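Local coordinates for dihydrofolate reductase (Schistosoma mansoni, PDB 3VCO), which reduces 7,8-dihydrofolate to tetrahydrofolate with NADPH, a key step of folate metabolism that supports thymidylate, purine and glycine synthesis, at residues I88-S93 against F102-P107; A66-R71 against D126-I131; V25-S30 against V148-T153. All blocks are in the same frame, centred on the assembly; numbering follows the deposited sequence.

Contact 1 of 3, residues I88-S93 against F102-P107; sequences INIVVS and FVQVVP. With SO4 (sulfate ion), chain B.
Ile90, Val92 and Val106 interlock on one face of the outer parallel pair of the dihydrofolate reductase sheet, where the short edge strand 104-106 runs beside strand 88-92. Val106 is the centre of the group. With chi1 at -58° its CG2 lies between the backbone N and the carbonyl carbon, turned toward the neighbouring strand, and it meets Ile90 CG2 at 3.9 Å (Val106 CG2 to Ile90 CG2) and Val92 CG2 a little farther off. Both neighbours approach Val106 at a slant. On the same face Ile90 CG1 rests against Gln104 CB, 4.0 Å apart, but Gln104 then bends at chi2 and takes its amide off the strand, where NE2 makes a weak bond to Phe102 O, two residues back in its own segment. Helix 109-116 closes this face, with Ala112 and Leu116 on Ile90 and Leu115 on Val106.

The opposite face carries Asn89, Val91 and Val103. Val103 straddles Asn89 CB with its two methyls, and its CG1 also reaches Val91 CG2 (4.2 Å, Val103 CG1 to Val91 CG2); Trp74 of helix 71-76 packs on all three residues. The buried Asn89 amide is satisfied outside the pair, its OD1 taking the N-H of Leu84. Between the faces four backbone bonds join the strands, from Gln104 N to Asn89 O (2.8 Å) through to Ser93 N to Val106 O (2.8 Å).

At the C-terminal end the pair opens onto a probable NADP(+) site, to which Ser93 and nearby Arg71 are assigned by similarity. A sulfate, probably from the crystallisation liquor, sits here and is also bound by Ser94 N, consistent with a place for a cofactor phosphate. Ser93 OG, swung away from the backbone N at chi1 171°, reaches the anion and donates to sulfate O3 at 2.9 Å.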
# COMPACT_ATOMS: atom_id res chain seq x y z
N ILE A 88 -2.46 -10.80 5.70
CA ILE A 88 -3.65 -10.54 6.49
C ILE A 88 -4.29 -9.34 5.81
O ILE A 88 -3.68 -8.27 5.73
CB ILE A 88 -3.25 -10.16 7.93
CG1 ILE A 88 -2.54 -11.34 8.62
CG2 ILE A 88 -4.48 -9.66 8.74
CD1 ILE A 88 -1.69 -10.92 9.76
N ASN A 89 -5.50 -9.52 5.29
CA ASN A 89 -6.25 -8.45 4.63
C ASN A 89 -7.15 -7.72 5.63
O ASN A 89 -7.99 -8.35 6.31
CB ASN A 89 -7.17 -9.01 3.54
CG ASN A 89 -6.42 -9.56 2.35
OD1 ASN A 89 -6.78 -9.27 1.21
ND2 ASN A 89 -5.36 -10.33 2.59
N ILE A 90 -7.04 -6.40 5.68
CA ILE A 90 -7.88 -5.64 6.59
C ILE A 90 -8.47 -4.45 5.83
O ILE A 90 -7.73 -3.69 5.23
CB ILE A 90 -7.08 -5.07 7.79
CG1 ILE A 90 -6.46 -6.20 8.60
CG2 ILE A 90 -8.00 -4.24 8.74
CD1 ILE A 90 -5.60 -5.69 9.71
N VAL A 91 -9.79 -4.35 5.81
CA VAL A 91 -10.41 -3.23 5.13
C VAL A 91 -10.95 -2.27 6.20
O VAL A 91 -11.60 -2.71 7.14
CB VAL A 91 -11.57 -3.71 4.22
CG1 VAL A 91 -12.26 -2.52 3.54
CG2 VAL A 91 -11.03 -4.69 3.14
N VAL A 92 -10.67 -0.97 6.05
CA VAL A 92 -11.13 0.01 7.01
C VAL A 92 -12.38 0.64 6.40
O VAL A 92 -12.28 1.43 5.47
CB VAL A 92 -10.08 1.09 7.25
CG1 VAL A 92 -10.64 2.25 8.16
CG2 VAL A 92 -8.78 0.41 7.79
N SER A 93 -13.54 0.25 6.91
CA SER A 93 -14.82 0.67 6.36
C SER A 93 -15.91 0.55 7.44
O SER A 93 -15.83 -0.32 8.28
CB SER A 93 -15.17 -0.21 5.15
OG SER A 93 -16.50 0.01 4.67
N PHE A 102 -11.79 -14.67 6.56
CA PHE A 102 -10.50 -14.25 7.09
C PHE A 102 -10.09 -12.84 6.66
O PHE A 102 -9.05 -12.35 7.08
CB PHE A 102 -9.42 -15.32 6.87
CG PHE A 102 -9.70 -16.61 7.62
CD1 PHE A 102 -9.32 -16.76 8.94
CD2 PHE A 102 -10.40 -17.65 7.02
CE1 PHE A 102 -9.58 -17.89 9.62
CE2 PHE A 102 -10.68 -18.81 7.71
CZ PHE A 102 -10.27 -18.93 9.02
N VAL A 103 -10.91 -12.18 5.85
CA VAL A 103 -10.69 -10.77 5.61
C VAL A 103 -11.27 -10.01 6.81
O VAL A 103 -12.38 -10.26 7.22
CB VAL A 103 -11.34 -10.32 4.29
CG1 VAL A 103 -11.23 -8.78 4.15
CG2 VAL A 103 -10.68 -11.05 3.07
N GLN A 104 -10.52 -9.09 7.37
CA GLN A 104 -11.01 -8.31 8.53
C GLN A 104 -11.56 -6.95 8.11
O GLN A 104 -11.00 -6.27 7.27
CB GLN A 104 -9.90 -8.08 9.55
CG GLN A 104 -9.09 -9.35 9.91
CD GLN A 104 -9.93 -10.34 10.70
OE1 GLN A 104 -10.57 -9.97 11.67
NE2 GLN A 104 -9.97 -11.58 10.24
N VAL A 105 -12.68 -6.57 8.70
CA VAL A 105 -13.27 -5.26 8.43
C VAL A 105 -13.33 -4.51 9.74
O VAL A 105 -13.85 -5.06 10.70
CB VAL A 105 -14.70 -5.43 7.91
CG1 VAL A 105 -15.34 -4.06 7.73
CG2 VAL A 105 -14.69 -6.26 6.59
N VAL A 106 -12.75 -3.30 9.81
CA VAL A 106 -12.74 -2.51 11.04
C VAL A 106 -13.10 -1.05 10.69
O VAL A 106 -12.97 -0.65 9.54
CB VAL A 106 -11.36 -2.56 11.73
CG1 VAL A 106 -10.95 -4.03 12.05
CG2 VAL A 106 -10.31 -1.92 10.83
N PRO A 107 -13.62 -0.27 11.66
CA PRO A 107 -14.12 1.06 11.30
C PRO A 107 -13.03 2.11 11.11
O PRO A 107 -13.32 3.18 10.54
CB PRO A 107 -14.99 1.46 12.50
CG PRO A 107 -14.40 0.69 13.64
CD PRO A 107 -13.92 -0.61 13.06
S SO4 B . -16.69 3.86 4.19
O1 SO4 B . -16.43 3.69 5.62
O2 SO4 B . -15.89 4.98 3.71
O3 SO4 B . -16.43 2.61 3.47
O4 SO4 B . -18.10 4.16 3.98
O HOH W 1 -6.99 -11.82 5.82

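Contact 2 of 3, residues A66-R71 against D126-I131; sequences AVVMGR and DEVFII
Ile131 lies alongside Met69, both side chains pointing the same way, where the central parallel strands 66-70 and 126-130 of the dihydrofolate reductase sheet approach their C-terminal ends. Its backbone N binds Val68 O at 2.9 Å, which sets the root of the side chain close to the neighbouring strand. CB only brushes that oxygen; CG1 comes nearer to it, 3.6 Å from Ile131 CG1 to Val68 O. From CB the branches divide: CG2 reaches back to Val67 CG1 (4.2 Å, Ile131 CG2 to Val67 CG1), while CG1, held between the backbone N and the carbonyl carbon at chi1 67°, presses on Met69 CB. This last pair is tight, 3.5 Å from Ile131 CG1 to Met69 CB. The tip, CD1, follows the methionine outward and touches CB, SD and CE, with Ile131 CD1 to Met69 SD at 3.9 Å. Phe52 of helix 46-57, a substrate residue by similarity, packs on Ile131 too, so this corner probably backs the folate site.

On the other face Ile130 folds its CD1 against Val68 CB (3.6 Å), side by side, and Val128 CG1 meets Val68 CG2 obliquely; helix 109-116 lies over them. Back on the face of Val67, Phe129 brings its ring edge, at CD2, to Ala66 O (3.7 Å), the oxygen that also accepts its N-H.

Four N-H...O bonds thus satisfy the main-chain polar groups they join, and the side chains that meet around them can be wholly apolar, hydrocarbon and one thioether sulfur.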
# COMPACT_ATOMS: atom_id res chain seq x y z
N ALA A 66 0.58 -7.57 6.92
CA ALA A 66 -0.81 -7.09 6.82
C ALA A 66 -0.90 -6.04 5.71
O ALA A 66 0.02 -5.24 5.53
CB ALA A 66 -1.29 -6.49 8.16
N VAL A 67 -1.96 -6.11 4.91
CA VAL A 67 -2.25 -5.03 3.96
C VAL A 67 -3.57 -4.41 4.39
O VAL A 67 -4.57 -5.11 4.56
CB VAL A 67 -2.37 -5.51 2.51
CG1 VAL A 67 -0.97 -5.92 1.97
CG2 VAL A 67 -3.36 -6.71 2.40
N VAL A 68 -3.52 -3.11 4.65
CA VAL A 68 -4.64 -2.38 5.19
C VAL A 68 -5.08 -1.41 4.10
O VAL A 68 -4.24 -0.78 3.46
CB VAL A 68 -4.23 -1.64 6.49
CG1 VAL A 68 -5.47 -0.96 7.10
CG2 VAL A 68 -3.56 -2.62 7.53
N MET A 69 -6.40 -1.32 3.87
CA MET A 69 -6.90 -0.52 2.77
C MET A 69 -8.33 -0.08 3.06
O MET A 69 -9.01 -0.72 3.86
CB MET A 69 -6.88 -1.37 1.49
CG MET A 69 -7.95 -2.47 1.52
SD MET A 69 -7.74 -3.74 0.27
CE MET A 69 -6.91 -4.90 1.35
N GLY A 70 -8.80 0.99 2.38
CA GLY A 70 -10.20 1.40 2.41
C GLY A 70 -11.05 0.48 1.55
O GLY A 70 -10.53 -0.34 0.78
N ARG A 71 -12.37 0.65 1.64
CA ARG A 71 -13.32 -0.14 0.85
C ARG A 71 -13.22 0.04 -0.65
O ARG A 71 -13.32 -0.94 -1.43
CB ARG A 71 -14.77 0.14 1.30
CG ARG A 71 -15.81 -0.61 0.45
CD ARG A 71 -17.23 -0.66 1.06
NE ARG A 71 -18.06 -1.57 0.25
CZ ARG A 71 -19.32 -1.90 0.50
NH1 ARG A 71 -19.94 -1.37 1.54
NH2 ARG A 71 -19.97 -2.74 -0.29
N ASP A 126 4.02 -9.53 10.50
CA ASP A 126 5.38 -9.08 10.38
C ASP A 126 5.27 -7.57 10.12
O ASP A 126 5.20 -6.81 11.08
CB ASP A 126 6.16 -9.80 9.27
CG ASP A 126 7.64 -9.42 9.26
OD1 ASP A 126 8.05 -8.53 10.05
OD2 ASP A 126 8.41 -10.01 8.48
N GLU A 127 5.19 -7.14 8.86
CA GLU A 127 5.09 -5.70 8.57
C GLU A 127 3.65 -5.31 8.18
O GLU A 127 2.82 -6.17 7.82
CB GLU A 127 6.11 -5.27 7.49
CG GLU A 127 7.64 -5.55 7.84
CD GLU A 127 8.43 -4.30 8.22
OE1 GLU A 127 7.93 -3.20 7.96
OE2 GLU A 127 9.56 -4.41 8.79
N VAL A 128 3.36 -4.02 8.26
CA VAL A 128 2.05 -3.48 7.96
C VAL A 128 2.19 -2.56 6.75
O VAL A 128 3.05 -1.66 6.75
CB VAL A 128 1.52 -2.68 9.17
CG1 VAL A 128 0.19 -2.03 8.86
CG2 VAL A 128 1.38 -3.63 10.38
N PHE A 129 1.39 -2.82 5.72
CA PHE A 129 1.37 -1.95 4.52
C PHE A 129 -0.01 -1.31 4.43
O PHE A 129 -1.01 -2.01 4.55
CB PHE A 129 1.70 -2.77 3.26
CG PHE A 129 3.10 -3.39 3.30
CD1 PHE A 129 4.16 -2.76 2.68
CD2 PHE A 129 3.35 -4.53 4.06
CE1 PHE A 129 5.43 -3.27 2.77
CE2 PHE A 129 4.63 -5.07 4.16
CZ PHE A 129 5.69 -4.44 3.53
N ILE A 130 -0.04 0.01 4.20
CA ILE A 130 -1.25 0.73 3.89
C ILE A 130 -1.28 0.91 2.36
O ILE A 130 -0.41 1.59 1.79
CB ILE A 130 -1.23 2.12 4.54
CG1 ILE A 130 -1.06 2.01 6.06
CG2 ILE A 130 -2.49 2.93 4.16
CD1 ILE A 130 -2.16 1.29 6.74
N ILE A 131 -2.27 0.33 1.69
CA ILE A 131 -2.23 0.26 0.23
C ILE A 131 -3.22 1.19 -0.41
O ILE A 131 -3.47 1.16 -1.61
CB ILE A 131 -2.37 -1.17 -0.28
CG1 ILE A 131 -3.77 -1.71 0.01
CG2 ILE A 131 -1.25 -2.06 0.39
CD1 ILE A 131 -4.05 -2.98 -0.70

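Contact 3 of 3, residues V25-S30 against V148-T153; sequences VVVAVS and VRIYCT
Val25 to Val29 run parallel to Val148 to Thr153, the two strand axes turned 24° from each other and 4.7 Å apart at closest, joined by five backbone hydrogen bonds from Val25 N to Arg149 O through Val29 N to Thr153 O. This is the part of the dihydrofolate reductase sheet where the N-terminal strand meets strand 148-156, which on its far side pairs antiparallel with strand 191-200.

Along one face, small apolar groups meet in succession. Val25 CG2 slants across Val148 CG1 at 3.8 Å. Val27 and Ile150 point the same way, side by side, with 4.0 Å between Val27 CG1 and Ile150 CG2; chi1 of 61° puts that valine methyl between its own N and carbonyl carbon and thus toward the isoleucine. Val29 CG2 touches the sulfur of Cys152, 3.5 Å from SG. Tyr137 of helix 134-142 packs on both Val25 and Val27.

The other face carries Tyr151, whose ring turns its edge to Val25 O, in plane, with CD2 4.0 Å from that oxygen; Phe51 and Val55 of helix 46-57 pack on the Tyr151 side chain. Arg149 NH1 gives its hydroxyl a weak bond, the hydroxyl lying in plane at the guanidinium edge, while NE makes a salt bridge to Asp199. Farther along, Ala28 CB faces Thr153 CB at 4.1 Å. Ala28 is an NADP(+) residue by similarity, and Thr153 OG1 is hydrogen-bonded to Asp48, a substrate residue by similarity, so the threonine probably helps position that carboxylate. A water ties the strands once more on this face, giving hydrogen bonds to Thr153 OG1 and, at 3.1 Å, to Val27 O.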
# COMPACT_ATOMS: atom_id res chain seq x y z
N VAL A 25 3.72 2.55 3.39
CA VAL A 25 2.71 3.05 2.51
C VAL A 25 3.09 2.56 1.12
O VAL A 25 4.23 2.72 0.70
CB VAL A 25 2.73 4.57 2.56
CG1 VAL A 25 1.90 5.12 1.45
CG2 VAL A 25 2.19 5.02 3.91
N VAL A 26 2.12 1.98 0.41
CA VAL A 26 2.39 1.57 -0.98
C VAL A 26 1.43 2.36 -1.89
O VAL A 26 0.23 2.32 -1.68
CB VAL A 26 2.13 0.06 -1.18
CG1 VAL A 26 2.52 -0.40 -2.63
CG2 VAL A 26 2.92 -0.72 -0.14
N VAL A 27 1.97 3.03 -2.89
CA VAL A 27 1.16 3.91 -3.73
C VAL A 27 1.82 4.08 -5.09
O VAL A 27 3.07 3.99 -5.21
CB VAL A 27 1.05 5.28 -3.02
CG1 VAL A 27 2.44 5.90 -2.85
CG2 VAL A 27 0.08 6.23 -3.74
N ALA A 28 1.00 4.33 -6.12
CA ALA A 28 1.47 4.70 -7.45
C ALA A 28 1.12 6.15 -7.65
O ALA A 28 0.00 6.57 -7.35
CB ALA A 28 0.80 3.83 -8.55
N VAL A 29 2.07 6.96 -8.11
CA VAL A 29 1.80 8.39 -8.27
C VAL A 29 2.25 8.91 -9.64
O VAL A 29 3.24 8.44 -10.19
CB VAL A 29 2.42 9.24 -7.15
CG1 VAL A 29 1.90 8.78 -5.80
CG2 VAL A 29 3.98 9.21 -7.19
N SER A 30 1.48 9.84 -10.20
CA SER A 30 1.89 10.54 -11.40
C SER A 30 2.92 11.66 -11.12
O SER A 30 3.32 11.90 -9.97
CB SER A 30 0.66 11.16 -12.08
OG SER A 30 0.05 12.09 -11.20
N VAL A 148 7.50 6.29 8.83
CA VAL A 148 6.77 5.83 7.68
C VAL A 148 7.74 5.58 6.55
O VAL A 148 8.72 6.30 6.42
CB VAL A 148 5.80 6.93 7.21
CG1 VAL A 148 5.03 6.49 5.92
CG2 VAL A 148 4.85 7.35 8.37
N ARG A 149 7.48 4.54 5.77
CA ARG A 149 8.30 4.24 4.59
C ARG A 149 7.31 4.24 3.44
O ARG A 149 6.21 3.75 3.59
CB ARG A 149 8.95 2.84 4.68
CG ARG A 149 9.57 2.43 3.32
CD ARG A 149 10.43 1.22 3.42
NE ARG A 149 11.66 1.57 4.12
CZ ARG A 149 12.70 0.77 4.21
NH1 ARG A 149 12.69 -0.43 3.63
NH2 ARG A 149 13.75 1.19 4.87
N ILE A 150 7.68 4.83 2.31
CA ILE A 150 6.79 4.81 1.16
C ILE A 150 7.44 4.01 0.03
O ILE A 150 8.52 4.34 -0.42
CB ILE A 150 6.61 6.25 0.59
CG1 ILE A 150 5.97 7.17 1.64
CG2 ILE A 150 5.79 6.21 -0.69
CD1 ILE A 150 6.06 8.70 1.25
N TYR A 151 6.74 3.01 -0.45
CA TYR A 151 7.11 2.26 -1.64
C TYR A 151 6.30 2.89 -2.75
O TYR A 151 5.07 2.81 -2.77
CB TYR A 151 6.65 0.81 -1.46
CG TYR A 151 7.49 0.06 -0.46
CD1 TYR A 151 8.61 -0.68 -0.89
CD2 TYR A 151 7.23 0.14 0.92
CE1 TYR A 151 9.40 -1.38 0.02
CE2 TYR A 151 8.03 -0.56 1.85
CZ TYR A 151 9.11 -1.31 1.38
OH TYR A 151 9.89 -1.98 2.28
N CYS A 152 6.99 3.53 -3.67
CA CYS A 152 6.32 4.38 -4.61
C CYS A 152 6.59 3.87 -6.04
O CYS A 152 7.74 3.63 -6.43
CB CYS A 152 6.87 5.82 -4.45
SG CYS A 152 6.04 7.02 -5.49
N THR A 153 5.53 3.73 -6.82
CA THR A 153 5.68 3.62 -8.26
C THR A 153 5.40 4.98 -8.86
O THR A 153 4.28 5.45 -8.82
CB THR A 153 4.70 2.60 -8.80
OG1 THR A 153 4.91 1.40 -8.05
CG2 THR A 153 4.93 2.36 -10.29
O HOH W 2 3.87 1.06 -5.67

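From the N terminus the chain first lays down strand 23-29, whose partner in contact 3 comes only with strand 148-156; the loop so closed holds both other contacts. Inside it, strand 64-70 pairs with strand 125-130, closing the second loop in contact 2. Contact 1 is nested deepest, joining strands 88-92 and 104-106 across the loop 93-103. None of the loops cross. The strands nevertheless stand side by side in one sheet: a probable backbone hydrogen bond from Val92 N to Met69 O joins contacts 1 and 2, and one from Val26 N to Ile130 O joins contacts 2 and 3. Contacts 1 and 3 do not touch, about 12 Å separating their nearest atoms.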